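Aminotransferase class-III (Ochrobactrum anthropi, PDB 5GHG) probably moves amino groups between amines and carbonyl compounds as a class-III omega-transaminase, with its vitamin B6 cofactor bound here in the aminated form, pyridoxamine phosphate. Local coordinates at residues H185-G190 and G382-T387; H368-E373 and N448-S453; E396-L401 and M419-A424. The protein carries 1 engineered substitution. All coordinates share one frame; numbering follows the deposited sequence.

Contact 1: residues H185-G190 and G382-T387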
# COMPACT_ATOMS: atom_id res chain seq x y z
N HIS B 185 -25.44 11.76 -8.61
CA HIS B 185 -26.11 12.18 -7.38
C HIS B 185 -27.30 13.07 -7.73
O HIS B 185 -27.13 14.28 -7.95
CB HIS B 185 -25.17 12.92 -6.43
CG HIS B 185 -25.77 13.16 -5.07
ND1 HIS B 185 -25.21 14.02 -4.15
CD2 HIS B 185 -26.88 12.66 -4.48
CE1 HIS B 185 -25.95 14.03 -3.06
NE2 HIS B 185 -26.96 13.21 -3.23
N PHE B 186 -28.49 12.48 -7.78
CA PHE B 186 -29.66 13.19 -8.29
C PHE B 186 -29.96 14.45 -7.46
O PHE B 186 -30.25 15.52 -8.01
CB PHE B 186 -30.85 12.24 -8.32
CG PHE B 186 -32.12 12.85 -8.83
CD1 PHE B 186 -32.17 13.44 -10.08
CD2 PHE B 186 -33.28 12.79 -8.07
CE1 PHE B 186 -33.35 13.99 -10.57
CE2 PHE B 186 -34.48 13.34 -8.55
CZ PHE B 186 -34.50 13.95 -9.81
N TYR B 187 -29.88 14.33 -6.14
CA TYR B 187 -30.17 15.47 -5.26
C TYR B 187 -29.28 16.67 -5.56
O TYR B 187 -29.72 17.82 -5.44
CB TYR B 187 -30.00 15.02 -3.80
CG TYR B 187 -30.21 16.12 -2.77
CD1 TYR B 187 -31.48 16.63 -2.52
CD2 TYR B 187 -29.15 16.59 -2.00
CE1 TYR B 187 -31.68 17.63 -1.56
CE2 TYR B 187 -29.34 17.58 -1.04
CZ TYR B 187 -30.60 18.09 -0.82
OH TYR B 187 -30.80 19.07 0.12
N ARG B 188 -28.02 16.43 -5.90
CA ARG B 188 -27.08 17.53 -6.14
C ARG B 188 -26.89 17.87 -7.62
O ARG B 188 -26.34 18.92 -7.93
CB ARG B 188 -25.72 17.22 -5.52
CG ARG B 188 -25.68 17.41 -3.99
CD ARG B 188 -25.75 18.88 -3.63
NE ARG B 188 -26.04 19.11 -2.22
CZ ARG B 188 -26.38 20.30 -1.71
NH1 ARG B 188 -26.47 21.35 -2.51
NH2 ARG B 188 -26.65 20.43 -0.42
N GLU B 189 -27.27 16.98 -8.54
CA GLU B 189 -26.96 17.18 -9.95
C GLU B 189 -28.18 17.26 -10.84
O GLU B 189 -28.06 17.73 -11.97
CB GLU B 189 -26.06 16.04 -10.47
CG GLU B 189 -24.69 15.99 -9.81
CD GLU B 189 -23.78 17.09 -10.28
OE1 GLU B 189 -22.77 17.36 -9.60
OE2 GLU B 189 -24.07 17.68 -11.35
N GLY B 190 -29.34 16.81 -10.38
CA GLY B 190 -30.53 16.83 -11.22
C GLY B 190 -30.93 18.26 -11.52
O GLY B 190 -30.81 19.15 -10.68
N GLY B 382 -26.41 7.74 4.08
CA GLY B 382 -25.94 9.08 4.31
C GLY B 382 -27.10 10.01 4.59
O GLY B 382 -28.17 9.86 4.00
N VAL B 383 -26.88 10.94 5.49
CA VAL B 383 -27.88 11.95 5.86
C VAL B 383 -27.25 13.30 5.57
O VAL B 383 -26.33 13.73 6.27
CB VAL B 383 -28.31 11.82 7.34
CG1 VAL B 383 -29.31 12.90 7.70
CG2 VAL B 383 -28.92 10.45 7.60
N GLU B 384 -27.72 13.97 4.52
CA GLU B 384 -27.13 15.24 4.11
C GLU B 384 -27.88 16.39 4.77
O GLU B 384 -29.11 16.49 4.66
CB GLU B 384 -27.13 15.42 2.59
CG GLU B 384 -26.40 16.68 2.16
CD GLU B 384 -26.02 16.70 0.69
OE1 GLU B 384 -26.10 15.64 0.04
OE2 GLU B 384 -25.63 17.78 0.18
N LEU B 385 -27.14 17.25 5.45
CA LEU B 385 -27.70 18.32 6.26
C LEU B 385 -27.67 19.65 5.52
O LEU B 385 -26.71 19.95 4.78
CB LEU B 385 -26.92 18.45 7.58
CG LEU B 385 -26.82 17.18 8.41
CD1 LEU B 385 -26.04 17.43 9.68
CD2 LEU B 385 -28.22 16.62 8.73
N VAL B 386 -28.70 20.45 5.74
CA VAL B 386 -28.83 21.79 5.15
C VAL B 386 -29.56 22.66 6.18
O VAL B 386 -30.23 22.15 7.07
CB VAL B 386 -29.64 21.76 3.82
CG1 VAL B 386 -28.93 20.91 2.78
CG2 VAL B 386 -31.02 21.22 4.06
N THR B 387 -29.43 23.98 6.04
CA THR B 387 -30.30 24.89 6.79
C THR B 387 -31.39 25.53 5.96
O THR B 387 -32.35 26.04 6.51
CB THR B 387 -29.49 26.00 7.48
OG1 THR B 387 -28.65 26.65 6.53
CG2 THR B 387 -28.63 25.41 8.58
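The imidazole of His185 and the phenol ring of Tyr187 both meet the carboxylate of Glu384, but differently. Glu384 OE1 lies at the edge of the imidazole, 3.5 Å from His185 CE1 and near the ring plane, while one face of that ring is covered by the backbone N of Arg188. The phenol ring stands almost upright to the carboxylate, their planes 80° apart, with Glu384 OE2 at the ring's edge and Tyr187 CE2 3.8 Å from Glu384 CD. The guanidinium of Arg188 takes Glu384 OE2 at its edge, in its own plane: NE donates over 2.8 Å and NH2 over 2.9 Å to that single oxygen. This is a side-on salt bridge, with both nitrogens on the same face of the carboxylate. Glu384 reaches across from strand 380-385 because CG is anti to the backbone N (chi1 -175°) and the chain beyond it is extended. Next to the charged pair, Val386 CG1 packs 3.7 Å from Tyr187 OH. The short helix 186-189 is thus tied to the sheet, and Arg149 and Glu373 hold the two imidazole nitrogens of His185. Glu384 OE1 has its own salt bridge, to Arg375, leaving the buried carboxylate with an arginine on each oxygen; such an environment should favour its ionised form.

Contact 2: residues H368-E373 and N448-S453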
# COMPACT_ATOMS: atom_id res chain seq x y z
N HIS B 368 -37.15 16.39 9.17
CA HIS B 368 -36.45 17.26 10.11
C HIS B 368 -35.99 18.53 9.40
O HIS B 368 -35.53 18.47 8.25
CB HIS B 368 -35.24 16.54 10.74
CG HIS B 368 -34.69 17.24 11.94
ND1 HIS B 368 -33.86 18.33 11.85
CD2 HIS B 368 -34.90 17.03 13.27
CE1 HIS B 368 -33.55 18.75 13.07
NE2 HIS B 368 -34.17 17.97 13.95
N PRO B 369 -36.04 19.69 10.06
CA PRO B 369 -35.66 20.94 9.37
C PRO B 369 -34.22 20.99 8.90
O PRO B 369 -33.90 21.78 8.01
CB PRO B 369 -35.94 22.02 10.43
CG PRO B 369 -36.05 21.30 11.72
CD PRO B 369 -36.60 19.94 11.40
N LEU B 370 -33.33 20.16 9.46
CA LEU B 370 -31.93 20.16 9.07
C LEU B 370 -31.57 19.10 8.04
O LEU B 370 -30.41 19.01 7.64
CB LEU B 370 -31.05 19.97 10.30
CG LEU B 370 -30.96 21.15 11.25
CD1 LEU B 370 -30.02 20.80 12.41
CD2 LEU B 370 -30.45 22.38 10.52
N VAL B 371 -32.52 18.27 7.61
CA VAL B 371 -32.20 17.11 6.78
C VAL B 371 -32.59 17.45 5.33
O VAL B 371 -33.77 17.63 5.02
CB VAL B 371 -32.89 15.86 7.28
CG1 VAL B 371 -32.74 14.72 6.25
CG2 VAL B 371 -32.28 15.42 8.63
N GLY B 372 -31.60 17.54 4.45
CA GLY B 372 -31.86 17.78 3.05
C GLY B 372 -32.21 16.50 2.31
O GLY B 372 -33.11 16.49 1.46
N GLU B 373 -31.49 15.42 2.60
CA GLU B 373 -31.75 14.12 1.96
C GLU B 373 -31.29 13.00 2.85
O GLU B 373 -30.24 13.09 3.49
CB GLU B 373 -30.98 14.01 0.62
CG GLU B 373 -31.17 12.66 -0.07
CD GLU B 373 -30.44 12.55 -1.41
OE1 GLU B 373 -29.24 12.91 -1.47
OE2 GLU B 373 -31.05 12.13 -2.40
N ASN B 448 -31.83 17.72 16.70
CA ASN B 448 -32.59 18.67 17.53
C ASN B 448 -31.67 19.62 18.29
O ASN B 448 -31.92 20.83 18.35
CB ASN B 448 -33.51 17.91 18.47
CG ASN B 448 -34.65 17.25 17.73
OD1 ASN B 448 -34.98 17.64 16.61
ND2 ASN B 448 -35.24 16.24 18.33
N ASP B 449 -30.59 19.09 18.88
CA ASP B 449 -29.63 19.94 19.58
C ASP B 449 -29.02 20.98 18.64
O ASP B 449 -28.91 22.16 19.00
CB ASP B 449 -28.51 19.10 20.19
CG ASP B 449 -28.92 18.40 21.47
OD1 ASP B 449 -30.03 18.69 21.97
OD2 ASP B 449 -28.10 17.57 21.98
N VAL B 450 -28.59 20.55 17.46
CA VAL B 450 -27.95 21.46 16.53
C VAL B 450 -28.95 22.53 16.08
O VAL B 450 -28.62 23.71 15.98
CB VAL B 450 -27.37 20.69 15.33
CG1 VAL B 450 -26.86 21.67 14.29
CG2 VAL B 450 -26.22 19.77 15.79
N GLN B 451 -30.18 22.11 15.78
CA GLN B 451 -31.20 23.06 15.37
C GLN B 451 -31.45 24.11 16.46
O GLN B 451 -31.51 25.31 16.19
CB GLN B 451 -32.49 22.32 15.03
CG GLN B 451 -33.70 23.21 14.77
CD GLN B 451 -33.57 24.04 13.50
OE1 GLN B 451 -32.59 23.92 12.76
NE2 GLN B 451 -34.58 24.87 13.23
N ALA B 452 -31.56 23.66 17.71
CA ALA B 452 -31.73 24.60 18.82
C ALA B 452 -30.56 25.57 18.91
O ALA B 452 -30.75 26.77 19.12
CB ALA B 452 -31.90 23.84 20.13
N SER B 453 -29.35 25.06 18.75
CA SER B 453 -28.16 25.90 18.84
C SER B 453 -28.14 26.94 17.72
O SER B 453 -27.75 28.09 17.95
CB SER B 453 -26.91 25.03 18.81
OG SER B 453 -25.77 25.77 18.44
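His368 and Leu370 make a mixed polar and apolar contact with the last turns of helix 433-455, docking that helix on the turn that leads into strand 371-377. The turn is type I, running from His368 to Val371, and its closing bond from Val371 N to His368 O measures 3.1 Å. Closest backbone approach is between Leu370 and Gln451, whose CA atoms are 7.0 Å apart.

The polar part rests on the imidazole of His368, which is fixed at both nitrogens. Leu370 N donates to His368 ND1 at 3.1 Å, close to the ring plane, so that His368 NE2 carries the proton it gives to Asn448 OD1, 2.8 Å away. The second bond is somewhat bent, with an N-H...O angle of 145°; Asn448 OD1 lies near the imidazole plane, whereas His368 NE2 is tilted 30° from the carbonyl plane of Asn448. Pro369 CD rests on one face of the same ring.

The apolar part lies beside it, where Leu370 CD1 meets Val450 CG1 at 3.8 Å. The amide oxygen Gln451 OE1 also abuts Leu370 CD2, at 3.5 Å. Gln451 bends at its second torsion (chi2 68°), which lays its amide against the Pro369 ring, Gln451 CD 4.1 Å from Pro369 CG.

Around this contact, Leu447 of helix 433-455 packs on His368 and Val371, and Leu454 on Leu370, while Val450 also packs on Leu401 and Ala405 of helix 400-411. On the sheet side, Gly372 and Glu373 face Glu384 of strand 380-385 together, a classic beta bulge near the start of strand 371-377, an outermost strand of its sheet within this chain.

Contact 3: residues E396-L401 and M419-A424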
# COMPACT_ATOMS: atom_id res chain seq x y z
N GLU B 396 -21.88 28.55 6.23
CA GLU B 396 -20.63 28.93 5.55
C GLU B 396 -19.42 28.45 6.34
O GLU B 396 -19.29 28.73 7.53
CB GLU B 396 -20.57 30.45 5.37
CG GLU B 396 -19.39 30.92 4.52
CD GLU B 396 -19.56 30.54 3.06
OE1 GLU B 396 -20.60 30.92 2.48
OE2 GLU B 396 -18.66 29.86 2.51
N PRO B 397 -18.53 27.69 5.69
CA PRO B 397 -18.69 27.12 4.35
C PRO B 397 -19.39 25.76 4.41
O PRO B 397 -19.66 25.25 5.51
CB PRO B 397 -17.25 26.95 3.88
CG PRO B 397 -16.53 26.58 5.14
CD PRO B 397 -17.20 27.36 6.25
N THR B 398 -19.69 25.19 3.25
CA THR B 398 -20.19 23.83 3.19
C THR B 398 -19.22 22.91 3.92
O THR B 398 -18.01 23.00 3.72
CB THR B 398 -20.39 23.39 1.74
OG1 THR B 398 -21.51 24.11 1.20
CG2 THR B 398 -20.69 21.89 1.66
N GLY B 399 -19.75 22.05 4.79
CA GLY B 399 -18.94 21.21 5.65
C GLY B 399 -19.00 21.63 7.11
O GLY B 399 -18.79 20.79 8.00
N ALA B 400 -19.30 22.90 7.38
CA ALA B 400 -19.38 23.35 8.77
C ALA B 400 -20.55 22.68 9.50
O ALA B 400 -20.42 22.30 10.67
CB ALA B 400 -19.50 24.87 8.83
N LEU B 401 -21.69 22.55 8.83
CA LEU B 401 -22.84 21.94 9.48
C LEU B 401 -22.59 20.46 9.77
O LEU B 401 -22.87 19.98 10.88
CB LEU B 401 -24.09 22.14 8.62
CG LEU B 401 -25.46 21.67 9.10
CD1 LEU B 401 -25.82 22.31 10.44
CD2 LEU B 401 -26.51 22.03 8.03
N MET B 419 -18.82 13.70 5.69
CA MET B 419 -18.30 13.89 4.33
C MET B 419 -18.93 15.19 3.84
O MET B 419 -20.05 15.21 3.32
CB MET B 419 -18.65 12.68 3.47
CG MET B 419 -18.27 11.38 4.18
SD MET B 419 -19.04 9.90 3.51
CE MET B 419 -17.62 9.13 2.81
N GLY B 420 -18.21 16.29 4.02
CA GLY B 420 -18.84 17.58 3.85
C GLY B 420 -19.99 17.69 4.86
O GLY B 420 -19.80 17.51 6.06
N ASP B 421 -21.19 17.99 4.37
CA ASP B 421 -22.35 18.10 5.25
C ASP B 421 -23.18 16.82 5.29
O ASP B 421 -24.30 16.84 5.79
CB ASP B 421 -23.22 19.31 4.84
CG ASP B 421 -22.57 20.63 5.20
OD1 ASP B 421 -21.72 20.63 6.12
OD2 ASP B 421 -22.88 21.67 4.58
N THR B 422 -22.64 15.71 4.81
CA THR B 422 -23.30 14.42 4.91
C THR B 422 -22.71 13.62 6.06
O THR B 422 -21.49 13.45 6.15
CB THR B 422 -23.16 13.62 3.59
OG1 THR B 422 -23.77 14.35 2.52
CG2 THR B 422 -23.84 12.25 3.71
N LEU B 423 -23.57 13.16 6.96
CA LEU B 423 -23.19 12.18 7.98
C LEU B 423 -23.44 10.77 7.45
O LEU B 423 -24.54 10.47 6.98
CB LEU B 423 -24.00 12.38 9.26
CG LEU B 423 -23.89 13.74 9.93
CD1 LEU B 423 -24.73 13.74 11.20
CD2 LEU B 423 -22.45 14.07 10.22
N ALA B 424 -22.43 9.91 7.53
CA ALA B 424 -22.56 8.55 7.01
C ALA B 424 -22.78 7.56 8.14
O ALA B 424 -22.33 7.75 9.27
CB ALA B 424 -21.33 8.14 6.20
O HOH W 1 -17.62 18.34 7.29
O HOH W 2 -22.36 23.84 6.28
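A bridging water links Gly420 and Gly399 through the shortest sound polar bond of the contact: it donates to Gly420 O at 2.6 Å and to Gly399 O at 2.8 Å. The motif is a tight beta hairpin set against the start of a helix. Strands 414-419 and 422-425 are joined by a type II' turn from Met419 to Thr422, closed by Met419 N to Thr422 O (2.7 Å) and Thr422 N to Met419 O (3.0 Å). Gly420 occupies its second position with a positive phi of 61°, a conformation that favours glycine. Facing it, a type II turn from Pro397 to Ala400 delivers the chain into helix 400-411, with Gly399 at the N-cap position.

Gly399 has no side chain to cap the first helical N-H groups; the carboxylate of Asp421, coming in from the hairpin, probably serves in its place. Its OD1 accepts from Gly402 N and, weakly, from Gly399 N; the exact place of OD1 is uncertain, because the model sets it too near Gly399 CA. The negative group at the positive end of the helix is probably favourable. A second water bridges the two segments, accepting from Leu401 N at 2.9 Å and lying in hydrogen-bonding contact with Asp421 OD2 at 2.8 Å.

The side chain of Leu401 packs on Leu385 of strand 380-385 and Val450 of helix 433-455. On the exposed side of the turn, the methyl of Thr398 is anti to the backbone N, and this carbon, CG2, lies 3.7 Å from Asp421 OD2.

In the fold
The three contacts gather on one side of the chain's centre, with centres about 15 Å (contacts 1 and 2), 11 Å (1 and 3) and 13 Å (2 and 3) apart. All reach the seven-stranded mixed sheet, in which strand 380-385 lies between 371-377 and 422-425. Backbone pairs join them there: Glu384 with Gly372 and Glu373, Leu385 with Asp421, Val383 with Leu423. Along the chain, contacts 1 and 2 interleave, contact 1 closes before contact 3 opens, and contact 3 falls between the two segments of contact 2. Together they connect the sheet to helices 186-189, 400-411 and 433-455, uniting distant parts of the sequence.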